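Putative enoyl-CoA hydratase (Streptomyces avermitilis, PDB 3GKB) is of unknown function but, as a crotonase-family protein, probably acts on acyl-CoA thioesters, perhaps hydrating the double bond of an enoyl-CoA. Local coordinates at residues B[102-107]-B[224-229]; B[107-112]-B[126-131]; B[160-165]-B[188-193]. All coordinates share one frame; numbering follows the deposited sequence.

Interaction 1 (B[102-107]-B[224-229])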
# COMPACT_ATOMS: atom_id res chain seq x y z
N ILE B 102 6.78 9.72 -19.24
CA ILE B 102 6.80 8.27 -19.00
C ILE B 102 5.42 7.76 -18.52
O ILE B 102 4.90 6.74 -19.01
CB ILE B 102 7.91 7.88 -17.98
CG1 ILE B 102 9.30 8.15 -18.57
CG2 ILE B 102 7.79 6.41 -17.58
CD1 ILE B 102 10.45 8.23 -17.54
N ARG B 103 4.86 8.44 -17.53
CA ARG B 103 3.59 7.99 -16.93
C ARG B 103 2.44 7.93 -17.95
O ARG B 103 1.53 7.13 -17.79
CB ARG B 103 3.13 8.94 -15.82
CG ARG B 103 3.83 8.77 -14.48
CD ARG B 103 2.89 9.06 -13.30
NE ARG B 103 2.22 10.34 -13.42
CZ ARG B 103 0.91 10.58 -13.28
NH1 ARG B 103 0.45 11.82 -13.42
NH2 ARG B 103 0.06 9.61 -12.97
N HIS B 104 2.47 8.81 -18.96
CA HIS B 104 1.40 8.88 -19.97
C HIS B 104 1.72 8.18 -21.31
O HIS B 104 0.94 8.27 -22.28
CB HIS B 104 1.01 10.34 -20.16
CG HIS B 104 0.43 10.94 -18.92
ND1 HIS B 104 1.18 11.69 -18.05
CD2 HIS B 104 -0.82 10.88 -18.40
CE1 HIS B 104 0.41 12.08 -17.04
NE2 HIS B 104 -0.81 11.61 -17.24
N GLN B 105 2.84 7.47 -21.35
CA GLN B 105 3.29 6.78 -22.58
C GLN B 105 2.25 5.71 -22.96
O GLN B 105 1.70 5.01 -22.08
CB GLN B 105 4.67 6.18 -22.36
CG GLN B 105 5.41 5.66 -23.63
CD GLN B 105 5.86 6.78 -24.56
OE1 GLN B 105 6.08 7.93 -24.14
NE2 GLN B 105 6.01 6.45 -25.84
N PRO B 106 1.91 5.60 -24.27
CA PRO B 106 0.93 4.58 -24.67
C PRO B 106 1.43 3.14 -24.49
O PRO B 106 0.68 2.28 -24.06
CB PRO B 106 0.65 4.88 -26.15
CG PRO B 106 1.53 5.93 -26.55
CD PRO B 106 2.16 6.58 -25.34
N GLN B 107 2.68 2.88 -24.87
CA GLN B 107 3.32 1.57 -24.69
C GLN B 107 3.41 1.23 -23.20
O GLN B 107 3.49 2.10 -22.36
CB GLN B 107 4.75 1.56 -25.24
CG GLN B 107 4.86 1.52 -26.76
CD GLN B 107 4.73 2.91 -27.43
OE1 GLN B 107 4.74 3.93 -26.76
NE2 GLN B 107 4.62 2.93 -28.76
N LEU B 224 -7.15 1.12 -16.40
CA LEU B 224 -6.23 1.52 -15.32
C LEU B 224 -5.50 2.80 -15.74
O LEU B 224 -4.29 2.80 -15.94
CB LEU B 224 -5.21 0.39 -15.03
CG LEU B 224 -5.82 -0.87 -14.40
CD1 LEU B 224 -4.86 -2.05 -14.49
CD2 LEU B 224 -6.25 -0.59 -12.96
N PRO B 225 -6.25 3.91 -15.86
CA PRO B 225 -5.65 5.15 -16.35
C PRO B 225 -4.69 5.72 -15.33
O PRO B 225 -4.83 5.45 -14.12
CB PRO B 225 -6.84 6.10 -16.50
CG PRO B 225 -7.85 5.56 -15.59
CD PRO B 225 -7.69 4.08 -15.59
N ALA B 226 -3.76 6.53 -15.82
CA ALA B 226 -2.76 7.13 -14.98
C ALA B 226 -3.43 7.95 -13.89
O ALA B 226 -4.44 8.60 -14.13
CB ALA B 226 -1.82 8.01 -15.80
N ASP B 227 -2.82 7.92 -12.71
CA ASP B 227 -3.33 8.57 -11.52
C ASP B 227 -3.46 10.08 -11.77
O ASP B 227 -2.70 10.68 -12.52
CB ASP B 227 -2.41 8.29 -10.32
CG ASP B 227 -2.80 7.03 -9.55
OD1 ASP B 227 -2.30 5.89 -9.85
OD2 ASP B 227 -3.61 7.17 -8.60
N ASP B 228 -4.46 10.66 -11.12
CA ASP B 228 -4.69 12.09 -11.16
C ASP B 228 -3.76 12.73 -10.13
O ASP B 228 -4.02 12.62 -8.93
CB ASP B 228 -6.15 12.38 -10.82
CG ASP B 228 -6.44 13.86 -10.62
OD1 ASP B 228 -5.57 14.71 -10.97
OD2 ASP B 228 -7.54 14.16 -10.10
N LEU B 229 -2.67 13.34 -10.60
CA LEU B 229 -1.69 13.99 -9.71
C LEU B 229 -1.57 15.52 -9.89
O LEU B 229 -0.61 16.14 -9.42
CB LEU B 229 -0.29 13.35 -9.89
CG LEU B 229 -0.20 11.83 -9.75
CD1 LEU B 229 1.24 11.32 -9.95
CD2 LEU B 229 -0.72 11.36 -8.40
O HOH W 1 -0.19 6.74 -12.85
O HOH W 2 -1.85 14.04 -13.46
O HOH W 3 -2.79 12.00 -15.42
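R103, on the last turn of helix 96-103, reaches across to A226, D227 and L229 in the loop between helices 216-223 and 230-243. Its CB sets out toward that loop, and R103 CG lies 3.5 Å from A127 O. Bends at chi2 (-146°) and chi3 (-52°) then set the guanidinium against L229: R103 NE comes within 3.7 Å of L229 CD1, which lies over the centre of one face, 3.4 Å from R103 CZ. At the edge, R103 NH2 donates to D227 O over 3.0 Å in a nearly straight bond (165°) in the guanidinium plane; NH1 adds a weak bond to it. Two waters in that plane link NH2 to D227 N and, weakly, NH1 to L229 N. NH1 also forms a salt bridge with E100, so arginine suits a place needing several donors and a flat face. A226, being small, puts CB 3.8 Å from R103 NH2 and 4.0 Å from H104 CD2. A third water joins H104 NE2 to D227 O, while D227 OD1 pairs with R160 of the second subunit. At the surface, R103 rests on A127 of helix 120-127, and both R103 and L229 touch Y158 of helix 155-163.

Interaction 2 (B[107-112]-B[126-131]); sequences QVTIVK and AAADMA
T109 and D129 interlock where two neighbouring strands begin to run side by side. The T109 hydroxyl fits against the turn at A128 and D129, with OG1 receiving D129 N at 2.8 Å; chi1 of 53° tucks that oxygen between the backbone N and carbonyl carbon of T109 and aims it at the turn. In return the D129 carboxylate crosses the threonine side chain at about a right angle, and its OD2 accepts T109 N at 3.0 Å, met from above the carboxylate plane. Aspartate suits this buried spot because its charge is answered by K221 and by R165 of the second subunit. Beyond this pair the strands mate as parallel neighbours, M130 N bonding to T109 O and V111 N to M130 O. The link between them runs through short strand 116-118 and helix 120-127, the beta-beta-alpha pattern of the crotonase fold. On the face carrying V108, I110 and M130, the methionine lies alongside isoleucine, with M130 CG 3.7 Å from I110 CG1. A bend at chi3 (88°) carries its methyl to V108, M130 CE resting 3.8 Å from V108 CG1: a flexible chain fills the hollow between two branched ones. On the other face V111 is the bump. V111 CG2 presses on A128 CB at 3.6 Å, so that A128 seats this branch, while A131 CB lies beside V111 CB at 4.2 Å.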
# COMPACT_ATOMS: atom_id res chain seq x y z
N GLN B 107 2.68 2.88 -24.87
CA GLN B 107 3.32 1.57 -24.69
C GLN B 107 3.41 1.23 -23.20
O GLN B 107 3.49 2.10 -22.36
CB GLN B 107 4.75 1.56 -25.24
CG GLN B 107 4.86 1.52 -26.76
CD GLN B 107 4.73 2.91 -27.43
OE1 GLN B 107 4.74 3.93 -26.76
NE2 GLN B 107 4.62 2.93 -28.76
N VAL B 108 3.48 -0.06 -22.90
CA VAL B 108 3.80 -0.48 -21.53
C VAL B 108 5.26 -0.11 -21.29
O VAL B 108 6.12 -0.43 -22.13
CB VAL B 108 3.63 -1.99 -21.36
CG1 VAL B 108 4.13 -2.43 -19.95
CG2 VAL B 108 2.18 -2.40 -21.62
N THR B 109 5.56 0.58 -20.19
CA THR B 109 6.93 0.99 -19.89
C THR B 109 7.48 0.13 -18.71
O THR B 109 6.82 -0.05 -17.65
CB THR B 109 6.99 2.47 -19.53
OG1 THR B 109 6.05 2.76 -18.47
CG2 THR B 109 6.67 3.36 -20.77
N ILE B 110 8.67 -0.43 -18.91
CA ILE B 110 9.29 -1.32 -17.95
C ILE B 110 10.70 -0.81 -17.65
O ILE B 110 11.45 -0.55 -18.58
CB ILE B 110 9.39 -2.78 -18.51
CG1 ILE B 110 8.01 -3.34 -18.81
CG2 ILE B 110 10.13 -3.70 -17.51
CD1 ILE B 110 8.04 -4.69 -19.61
N VAL B 111 11.05 -0.66 -16.38
CA VAL B 111 12.44 -0.30 -16.01
C VAL B 111 13.13 -1.54 -15.46
O VAL B 111 12.58 -2.26 -14.62
CB VAL B 111 12.49 0.84 -14.95
CG1 VAL B 111 13.90 0.95 -14.31
CG2 VAL B 111 12.05 2.21 -15.56
N LYS B 112 14.32 -1.82 -15.99
CA LYS B 112 15.22 -2.83 -15.47
C LYS B 112 16.34 -2.13 -14.69
O LYS B 112 17.23 -1.52 -15.31
CB LYS B 112 15.82 -3.63 -16.62
CG LYS B 112 16.81 -4.68 -16.15
CD LYS B 112 17.18 -5.65 -17.28
CE LYS B 112 18.02 -5.00 -18.34
NZ LYS B 112 18.51 -5.98 -19.38
N ALA B 126 10.33 5.27 -10.71
CA ALA B 126 8.99 5.13 -10.10
C ALA B 126 7.86 5.47 -11.07
O ALA B 126 6.73 5.05 -10.88
CB ALA B 126 8.88 6.01 -8.85
N ALA B 127 8.18 6.21 -12.13
CA ALA B 127 7.18 6.73 -13.08
C ALA B 127 6.74 5.67 -14.11
O ALA B 127 5.63 5.74 -14.66
CB ALA B 127 7.73 7.94 -13.82
N ALA B 128 7.61 4.70 -14.36
CA ALA B 128 7.32 3.65 -15.34
C ALA B 128 6.16 2.76 -14.87
O ALA B 128 5.89 2.66 -13.67
CB ALA B 128 8.55 2.81 -15.61
N ASP B 129 5.49 2.10 -15.81
CA ASP B 129 4.40 1.21 -15.44
C ASP B 129 4.86 0.12 -14.47
O ASP B 129 4.15 -0.24 -13.52
CB ASP B 129 3.75 0.55 -16.65
CG ASP B 129 3.04 1.55 -17.57
OD1 ASP B 129 2.59 2.63 -17.11
OD2 ASP B 129 2.95 1.22 -18.78
N MET B 130 6.06 -0.41 -14.71
CA MET B 130 6.60 -1.44 -13.81
C MET B 130 8.12 -1.35 -13.75
O MET B 130 8.78 -0.93 -14.73
CB MET B 130 6.09 -2.87 -14.18
CG MET B 130 6.22 -3.36 -15.59
SD MET B 130 5.16 -4.86 -16.04
CE MET B 130 3.64 -4.12 -16.56
N ALA B 131 8.67 -1.70 -12.58
CA ALA B 131 10.10 -1.64 -12.34
C ALA B 131 10.52 -2.93 -11.61
O ALA B 131 9.91 -3.31 -10.60
CB ALA B 131 10.46 -0.45 -11.49
O HOH W 4 3.82 4.27 -19.11

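Interaction 3 (B[160-165]-B[188-193])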
# COMPACT_ATOMS: atom_id res chain seq x y z
N ARG B 160 4.20 9.15 -2.63
CA ARG B 160 2.93 9.15 -1.90
C ARG B 160 1.98 8.05 -2.41
O ARG B 160 1.36 7.30 -1.62
CB ARG B 160 2.23 10.50 -1.96
CG ARG B 160 1.05 10.52 -0.99
CD ARG B 160 0.39 11.83 -0.85
NE ARG B 160 -0.49 11.75 0.33
CZ ARG B 160 -0.66 12.72 1.23
NH1 ARG B 160 -0.04 13.87 1.10
NH2 ARG B 160 -1.47 12.53 2.26
N GLY B 161 1.85 7.98 -3.73
CA GLY B 161 0.92 7.04 -4.36
C GLY B 161 1.35 5.60 -4.21
O GLY B 161 0.52 4.74 -3.92
N ARG B 162 2.65 5.32 -4.34
CA ARG B 162 3.14 3.94 -4.32
C ARG B 162 3.43 3.38 -2.94
O ARG B 162 3.22 2.19 -2.72
CB ARG B 162 4.37 3.80 -5.18
CG ARG B 162 4.07 3.99 -6.70
CD ARG B 162 5.25 3.61 -7.58
NE ARG B 162 5.41 2.16 -7.68
CZ ARG B 162 5.96 1.52 -8.71
NH1 ARG B 162 6.43 2.21 -9.74
NH2 ARG B 162 6.05 0.18 -8.70
N VAL B 163 3.92 4.22 -2.03
CA VAL B 163 4.34 3.74 -0.72
C VAL B 163 3.51 4.32 0.44
O VAL B 163 3.63 3.83 1.55
CB VAL B 163 5.88 3.90 -0.50
CG1 VAL B 163 6.67 3.44 -1.75
CG2 VAL B 163 6.28 5.33 -0.05
N GLY B 164 2.70 5.35 0.18
CA GLY B 164 1.93 6.04 1.25
C GLY B 164 2.72 7.20 1.86
O GLY B 164 3.96 7.23 1.82
N ARG B 165 1.99 8.16 2.44
CA ARG B 165 2.65 9.36 2.99
C ARG B 165 3.75 9.06 4.03
O ARG B 165 4.80 9.72 4.01
CB ARG B 165 1.61 10.30 3.60
CG ARG B 165 2.24 11.53 4.32
CD ARG B 165 1.19 12.50 4.81
NE ARG B 165 1.77 13.43 5.77
CZ ARG B 165 2.06 13.11 7.03
NH1 ARG B 165 1.81 11.89 7.50
NH2 ARG B 165 2.60 14.02 7.83
N TRP B 188 7.64 0.77 -3.89
CA TRP B 188 8.31 1.79 -4.73
C TRP B 188 8.65 1.21 -6.10
O TRP B 188 8.59 1.90 -7.13
CB TRP B 188 9.59 2.24 -4.03
CG TRP B 188 10.20 3.54 -4.45
CD1 TRP B 188 9.81 4.36 -5.48
CD2 TRP B 188 11.34 4.15 -3.86
NE1 TRP B 188 10.64 5.46 -5.54
CE2 TRP B 188 11.58 5.36 -4.54
CE3 TRP B 188 12.17 3.82 -2.79
CZ2 TRP B 188 12.61 6.23 -4.19
CZ3 TRP B 188 13.21 4.68 -2.45
CH2 TRP B 188 13.42 5.86 -3.16
N ILE B 189 8.99 -0.07 -6.11
CA ILE B 189 9.14 -0.83 -7.35
C ILE B 189 8.29 -2.10 -7.27
O ILE B 189 7.78 -2.46 -6.20
CB ILE B 189 10.62 -1.23 -7.61
CG1 ILE B 189 11.12 -2.17 -6.50
CG2 ILE B 189 11.47 -0.00 -7.75
CD1 ILE B 189 12.57 -2.64 -6.67
N ASN B 190 8.17 -2.82 -8.38
CA ASN B 190 7.29 -3.97 -8.42
C ASN B 190 7.89 -5.18 -7.71
O ASN B 190 7.20 -5.87 -6.94
CB ASN B 190 6.91 -4.36 -9.86
CG ASN B 190 6.04 -3.33 -10.53
OD1 ASN B 190 6.42 -2.17 -10.66
ND2 ASN B 190 4.85 -3.75 -10.97
N ARG B 191 9.16 -5.45 -7.98
CA ARG B 191 9.80 -6.69 -7.50
C ARG B 191 11.30 -6.57 -7.48
O ARG B 191 11.85 -5.91 -8.34
CB ARG B 191 9.39 -7.88 -8.38
CG ARG B 191 9.45 -9.24 -7.66
CD ARG B 191 8.11 -9.53 -7.02
NE ARG B 191 7.07 -9.71 -8.04
CZ ARG B 191 6.87 -10.80 -8.75
NH1 ARG B 191 7.58 -11.92 -8.55
NH2 ARG B 191 5.91 -10.80 -9.66
N ALA B 192 11.93 -7.22 -6.49
CA ALA B 192 13.36 -7.44 -6.45
C ALA B 192 13.60 -8.90 -6.82
O ALA B 192 12.92 -9.82 -6.27
CB ALA B 192 13.93 -7.16 -5.07
N LEU B 193 14.57 -9.09 -7.71
CA LEU B 193 14.91 -10.40 -8.27
C LEU B 193 16.41 -10.61 -8.21
O LEU B 193 17.16 -9.66 -8.19
CB LEU B 193 14.43 -10.47 -9.73
CG LEU B 193 12.89 -10.42 -9.85
CD1 LEU B 193 12.47 -9.91 -11.19
CD2 LEU B 193 12.28 -11.79 -9.49
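R162 extends from the last turn of helix 155-163 over the backbone of W188 to the side chain of N190, tying the helix end to the loop that enters edge strand 191-193. Its chain runs out straight until chi3 (75°), where a bend lays the guanidinium against the W188 carbonyl. W188 O stands over the centre of one face, 3.1 Å from R162 CZ; the angles are too poor for the arginine nitrogens to bond to it. At the guanidinium edge, R162 NH2 gives a hydrogen bond to N190 OD1 at 3.1 Å. The two flat groups are almost perpendicular (88°), with the donor above the amide plane rather than on a lone pair. V163, a compact branched residue, packs CG1 3.9 Å from W188 CB. W188 has CG anti to its backbone N (chi1 -161°), which carries the large indole away from V163 to pack on A122 and A126 of helix 120-127. N190 OD1 also accepts A131 N, and its ND2 binds E170 of the second subunit. Since R162 NE and NH1 donate to G187 O and A126 O, backbone and amide oxygens gather round the cation; their partial negative charges probably help to stabilise it.

How the interactions relate
Interaction 2 is the core contact, wholly buried and built from strand pairing, apolar packing and a threonine-aspartate pair; interaction 1 is a surface contact that relies on waters, and interaction 3 lies between them in burial. Interactions 1 and 2 share Q107 and the turn from helix 96-103 into strand 108-113, with I102 CG2 packed 3.6 Å from A128 CA. Interactions 2 and 3 meet in one sheet, where A131 O and N190 N, 2.9 Å apart, probably bond. Interactions 1 and 3 do not touch, yet each uses a helix-end arginine, bonded to a backbone carbonyl in interaction 1 and to a side-chain amide oxygen in interaction 3. Between subunits they converge: R160 and R165 serve D227 and D129 of a neighbouring copy.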